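Local coordinates for sugar ABC transporter, sugar-binding protein (Streptococcus pneumoniae, PDB 2HEU) that probably binds a sugar outside the cell and hands it to an ABC transporter for uptake, and is captured here without sugar, at residues Asp216-Lys219 and Val220-Leu224; Gln386-Val389 and Asn390-Ala394. All blocks are in the same frame, centred on the assembly; numbering follows the deposited sequence.

Interaction 1 (Asp216-Lys219 and Val220-Leu224); sequences DDIK and VMDIL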
loop_
_atom_site.group_PDB
_atom_site.type_symbol
_atom_site.label_atom_id
_atom_site.label_comp_id
_atom_site.label_asym_id
_atom_site.label_seq_id
_atom_site.Cartn_x
_atom_site.Cartn_y
_atom_site.Cartn_z
ATOM N N ASP A 216 -22.473 8.951 3.670
ATOM C CA ASP A 216 -21.573 9.076 2.510
ATOM C C ASP A 216 -20.758 7.797 2.305
ATOM O O ASP A 216 -20.563 7.367 1.175
ATOM C CB ASP A 216 -20.665 10.275 2.654
ATOM C CG ASP A 216 -21.364 11.644 2.345
ATOM O OD1 ASP A 216 -22.425 11.632 1.723
ATOM O OD2 ASP A 216 -20.780 12.675 2.675
ATOM N N ASP A 217 -20.252 7.219 3.396
ATOM C CA ASP A 217 -19.538 5.935 3.252
ATOM C C ASP A 217 -20.454 4.886 2.605
ATOM O O ASP A 217 -20.009 4.145 1.736
ATOM C CB ASP A 217 -19.094 5.459 4.633
ATOM C CG ASP A 217 -18.485 4.083 4.580
ATOM O OD1 ASP A 217 -17.310 4.081 4.011
ATOM O OD2 ASP A 217 -19.058 3.092 4.991
ATOM N N ILE A 218 -21.716 4.798 3.034
ATOM C CA ILE A 218 -22.648 3.865 2.474
ATOM C C ILE A 218 -22.903 4.159 1.022
ATOM O O ILE A 218 -22.994 3.253 0.204
ATOM C CB ILE A 218 -23.914 3.865 3.347
ATOM C CG1 ILE A 218 -23.608 3.182 4.690
ATOM C CG2 ILE A 218 -25.076 3.198 2.603
ATOM C CD1 ILE A 218 -24.651 3.399 5.765
ATOM N N LYS A 219 -23.021 5.443 0.647
ATOM C CA LYS A 219 -23.176 5.823 -0.744
ATOM C C LYS A 219 -22.018 5.268 -1.581
ATOM O O LYS A 219 -22.226 4.660 -2.651
ATOM C CB LYS A 219 -23.247 7.332 -0.878
ATOM C CG LYS A 219 -23.301 7.872 -2.275
ATOM C CD LYS A 219 -23.270 9.383 -2.295
ATOM C CE LYS A 219 -23.169 10.042 -3.640
ATOM N NZ LYS A 219 -24.338 9.825 -4.472
ATOM N N VAL A 220 -20.802 5.448 -1.128
ATOM C CA VAL A 220 -19.626 4.966 -1.889
ATOM C C VAL A 220 -19.631 3.426 -1.944
ATOM O O VAL A 220 -19.400 2.813 -2.998
ATOM C CB VAL A 220 -18.347 5.547 -1.349
ATOM C CG1 VAL A 220 -17.145 5.002 -2.136
ATOM C CG2 VAL A 220 -18.357 7.064 -1.420
ATOM N N MET A 221 -19.894 2.762 -0.811
ATOM C CA MET A 221 -19.996 1.307 -0.806
ATOM C C MET A 221 -21.097 0.820 -1.719
ATOM O O MET A 221 -20.953 -0.255 -2.359
ATOM C CB MET A 221 -20.210 0.778 0.613
ATOM C CG MET A 221 -19.003 0.857 1.514
ATOM S SD MET A 221 -17.516 0.060 0.886
ATOM C CE MET A 221 -18.151 -1.573 0.460
ATOM N N ASP A 222 -22.210 1.558 -1.814
ATOM C CA ASP A 222 -23.318 1.146 -2.623
ATOM C C ASP A 222 -23.047 1.155 -4.097
ATOM O O ASP A 222 -23.771 0.525 -4.863
ATOM C CB ASP A 222 -24.598 1.963 -2.297
ATOM C CG ASP A 222 -25.316 1.471 -1.092
ATOM O OD1 ASP A 222 -25.089 0.336 -0.634
ATOM O OD2 ASP A 222 -26.208 2.213 -0.585
ATOM N N ILE A 223 -21.971 1.821 -4.546
ATOM C CA ILE A 223 -21.570 1.700 -5.956
ATOM C C ILE A 223 -21.324 0.247 -6.318
ATOM O O ILE A 223 -21.597 -0.205 -7.416
ATOM C CB ILE A 223 -20.340 2.599 -6.220
ATOM C CG1 ILE A 223 -20.704 4.067 -6.011
ATOM C CG2 ILE A 223 -19.765 2.373 -7.611
ATOM C CD1 ILE A 223 -19.530 5.047 -5.994
ATOM N N LEU A 224 -20.762 -0.507 -5.346
ATOM C CA LEU A 224 -20.475 -1.937 -5.529
ATOM C C LEU A 224 -21.660 -2.835 -5.427
ATOM O O LEU A 224 -21.550 -4.056 -5.620
ATOM C CB LEU A 224 -19.373 -2.379 -4.549
ATOM C CG LEU A 224 -18.090 -1.587 -4.566
ATOM C CD1 LEU A 224 -17.102 -2.225 -3.579
ATOM C CD2 LEU A 224 -17.493 -1.456 -5.974
#

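Interaction 2 (Gln386-Val389 and Asn390-Ala394); sequences QGMV and NDLNA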
loop_
_atom_site.group_PDB
_atom_site.type_symbol
_atom_site.label_atom_id
_atom_site.label_comp_id
_atom_site.label_asym_id
_atom_site.label_seq_id
_atom_site.Cartn_x
_atom_site.Cartn_y
_atom_site.Cartn_z
ATOM N N GLN A 386 -27.402 -1.085 9.010
ATOM C CA GLN A 386 -27.266 -1.080 10.461
ATOM C C GLN A 386 -26.249 -2.127 10.898
ATOM O O GLN A 386 -25.486 -1.909 11.846
ATOM C CB GLN A 386 -28.627 -1.266 11.128
ATOM C CG GLN A 386 -28.514 -1.122 12.676
ATOM C CD GLN A 386 -28.188 0.329 13.046
ATOM O OE1 GLN A 386 -27.106 0.543 13.693
ATOM N NE2 GLN A 386 -28.976 1.251 12.701
ATOM N N GLY A 387 -26.264 -3.297 10.280
ATOM C CA GLY A 387 -25.319 -4.319 10.611
ATOM C C GLY A 387 -23.885 -3.862 10.424
ATOM O O GLY A 387 -23.003 -4.153 11.207
ATOM N N MET A 388 -23.623 -3.130 9.319
ATOM C CA MET A 388 -22.285 -2.612 9.079
ATOM C C MET A 388 -21.882 -1.606 10.151
ATOM O O MET A 388 -20.757 -1.632 10.633
ATOM C CB MET A 388 -22.172 -2.025 7.649
ATOM C CG MET A 388 -20.799 -1.491 7.369
ATOM S SD MET A 388 -20.459 -1.131 5.661
ATOM C CE MET A 388 -21.557 0.228 5.289
ATOM N N VAL A 389 -22.790 -0.694 10.521
ATOM C CA VAL A 389 -22.519 0.238 11.620
ATOM C C VAL A 389 -22.226 -0.513 12.889
ATOM O O VAL A 389 -21.260 -0.194 13.609
ATOM C CB VAL A 389 -23.683 1.217 11.760
ATOM C CG1 VAL A 389 -23.536 2.033 13.045
ATOM C CG2 VAL A 389 -23.784 2.122 10.537
ATOM N N ASN A 390 -23.031 -1.502 13.214
ATOM C CA ASN A 390 -22.790 -2.291 14.396
ATOM C C ASN A 390 -21.422 -2.955 14.361
ATOM O O ASN A 390 -20.677 -2.981 15.364
ATOM C CB ASN A 390 -23.892 -3.318 14.550
ATOM C CG ASN A 390 -25.239 -2.734 14.928
ATOM O OD1 ASN A 390 -25.334 -1.572 15.314
ATOM N ND2 ASN A 390 -26.267 -3.548 14.767
ATOM N N ASP A 391 -21.050 -3.509 13.197
ATOM C CA ASP A 391 -19.748 -4.119 13.011
ATOM C C ASP A 391 -18.619 -3.142 13.202
ATOM O O ASP A 391 -17.562 -3.491 13.754
ATOM C CB ASP A 391 -19.638 -4.739 11.613
ATOM C CG ASP A 391 -20.481 -5.946 11.341
ATOM O OD1 ASP A 391 -20.975 -6.568 12.254
ATOM O OD2 ASP A 391 -20.569 -6.295 10.124
ATOM N N LEU A 392 -18.772 -1.949 12.685
ATOM C CA LEU A 392 -17.745 -0.908 12.845
ATOM C C LEU A 392 -17.546 -0.607 14.304
ATOM O O LEU A 392 -16.403 -0.551 14.791
ATOM C CB LEU A 392 -18.149 0.386 12.091
ATOM C CG LEU A 392 -17.981 0.292 10.551
ATOM C CD1 LEU A 392 -18.821 1.341 9.886
ATOM C CD2 LEU A 392 -16.522 0.440 10.150
ATOM N N ASN A 393 -18.627 -0.373 15.064
ATOM C CA ASN A 393 -18.426 -0.123 16.496
ATOM C C ASN A 393 -17.825 -1.336 17.198
ATOM O O ASN A 393 -16.970 -1.172 18.091
ATOM C CB ASN A 393 -19.708 0.313 17.199
ATOM C CG ASN A 393 -20.071 1.741 16.821
ATOM O OD1 ASN A 393 -19.299 2.691 17.023
ATOM N ND2 ASN A 393 -21.259 1.911 16.230
ATOM N N ALA A 394 -18.241 -2.537 16.847
ATOM C CA ALA A 394 -17.684 -3.697 17.509
ATOM C C ALA A 394 -16.205 -3.804 17.292
ATOM O O ALA A 394 -15.450 -4.204 18.176
ATOM C CB ALA A 394 -18.404 -4.976 17.060
#

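Interaction 1 (Asp216-Lys219 and Val220-Leu224)
Ile218 and Asp222 stand side by side, one turn apart on helix 212-222 and pointing the same way, so that Ile218 CG2 rests 3.5 Å from Asp222 OD2. The branch of Ile218 explains the touch: CG1 lies beside the backbone N (chi1 -71°), which leaves CG2 over the carbonyl side, facing the next turn. Asp222 sends its carboxylate back along the helix, with CG 3.2 Å from Ile218 O; the carboxylate oxygens are acceptors like that carbonyl and cannot bond to it, and OD1 is hydrogen-bonded instead by the hydroxyl of Tyr379 on helix 370-382. Asp217 and Met221 repeat the pairing on a neighbouring face, where Met221 CG passes 3.4 Å from Asp217 O. Bends at its second and third torsions (-55° and -51°) fold the Met221 chain, which packs on Thr376, Tyr379 and Val380 of helix 370-382, a fit that suits an unbranched, flexible residue. Val220 CG2 covers Asp216 O at 3.4 Å, and the Val220 side chain packs on Trp149 of helix 149-161. Lys219 is extended as far as CE and bends at its last torsion, putting NZ in salt bridges with Asp150 and Glu153. Beneath these side chains the bond from Met221 N to Asp217 O is 2.9 Å long and almost straight, while that from Ile223 N to Lys219 O is weak, at 3.4 Å. Buried apolar chains thus pack this part of the helix among helices 149-161, 178-189 and 370-382, while Lys219 and Asp222 tie it to the first and last of these by polar bonds.

Interaction 2 (Gln386-Val389 and Asn390-Ala394)
Asn390 N donates to Gln386 O at 2.8 Å, the first of four consecutive i to i+4 backbone bonds along helix 385-396. Asp391 N follows to Gly387 O, Leu392 N to Met388 O, and Asn393 N to Val389 O at 3.0 Å, the last nearly straight at 171°. Near the start of the helix, Gly387 N is bonded to the carboxylate of Asp384. Asp391 folds its carboxylate back over the preceding turn, OD1 3.3 Å from Gly387 O; as both oxygens are acceptors, this is proximity without a bond. Asn393 lies alongside Val389, its ND2 3.9 Å from Val389 CG1, and gives a hydrogen bond to the carbonyl of Ile207 in a loop, so a buried amide suits this place. Among the apolar chains, Met388 CG meets Leu392 CD1 at 4.3 Å, a light touch along one face. The Met388 chain runs out extended through its first two torsions (-180° and 167°) and bends at the last, which carries CE to Ile218 and Asp217 of helix 212-222; the side chain also touches Tyr379 on helix 370-382, while Leu392 packs on Leu375 and Met214. Val389, beta-branched and compact, fits against Leu209 and Met214. The helix is therefore amphipathic: Gln386 and Asn390 line an exposed side, whereas Met388, Val389 and Leu392 bury their hydrocarbon against neighbouring helices and loops.

In the fold
Interactions 1 and 2 are each a single helical turn-to-turn contact, and they meet directly: Met388 CE of 386-394 lies 3.6 Å from Ile218 CG1 of 216-224. Helix 370-382 packs against both, with Tyr379 touching Ile218, Met221 and Met388. Interaction 1 is the more buried and lies toward the C-terminal part of helix 212-222, where Lys219 and Asp222 find partners on helices 149-161 and 370-382. Interaction 2 spans most of helix 385-396, whose backbone bonding stays regular there, with one face turned outward and carrying amides. Both belong to a peripheral helical cluster, their centres about 15 Å apart and more than 20 Å from the centre of the chain.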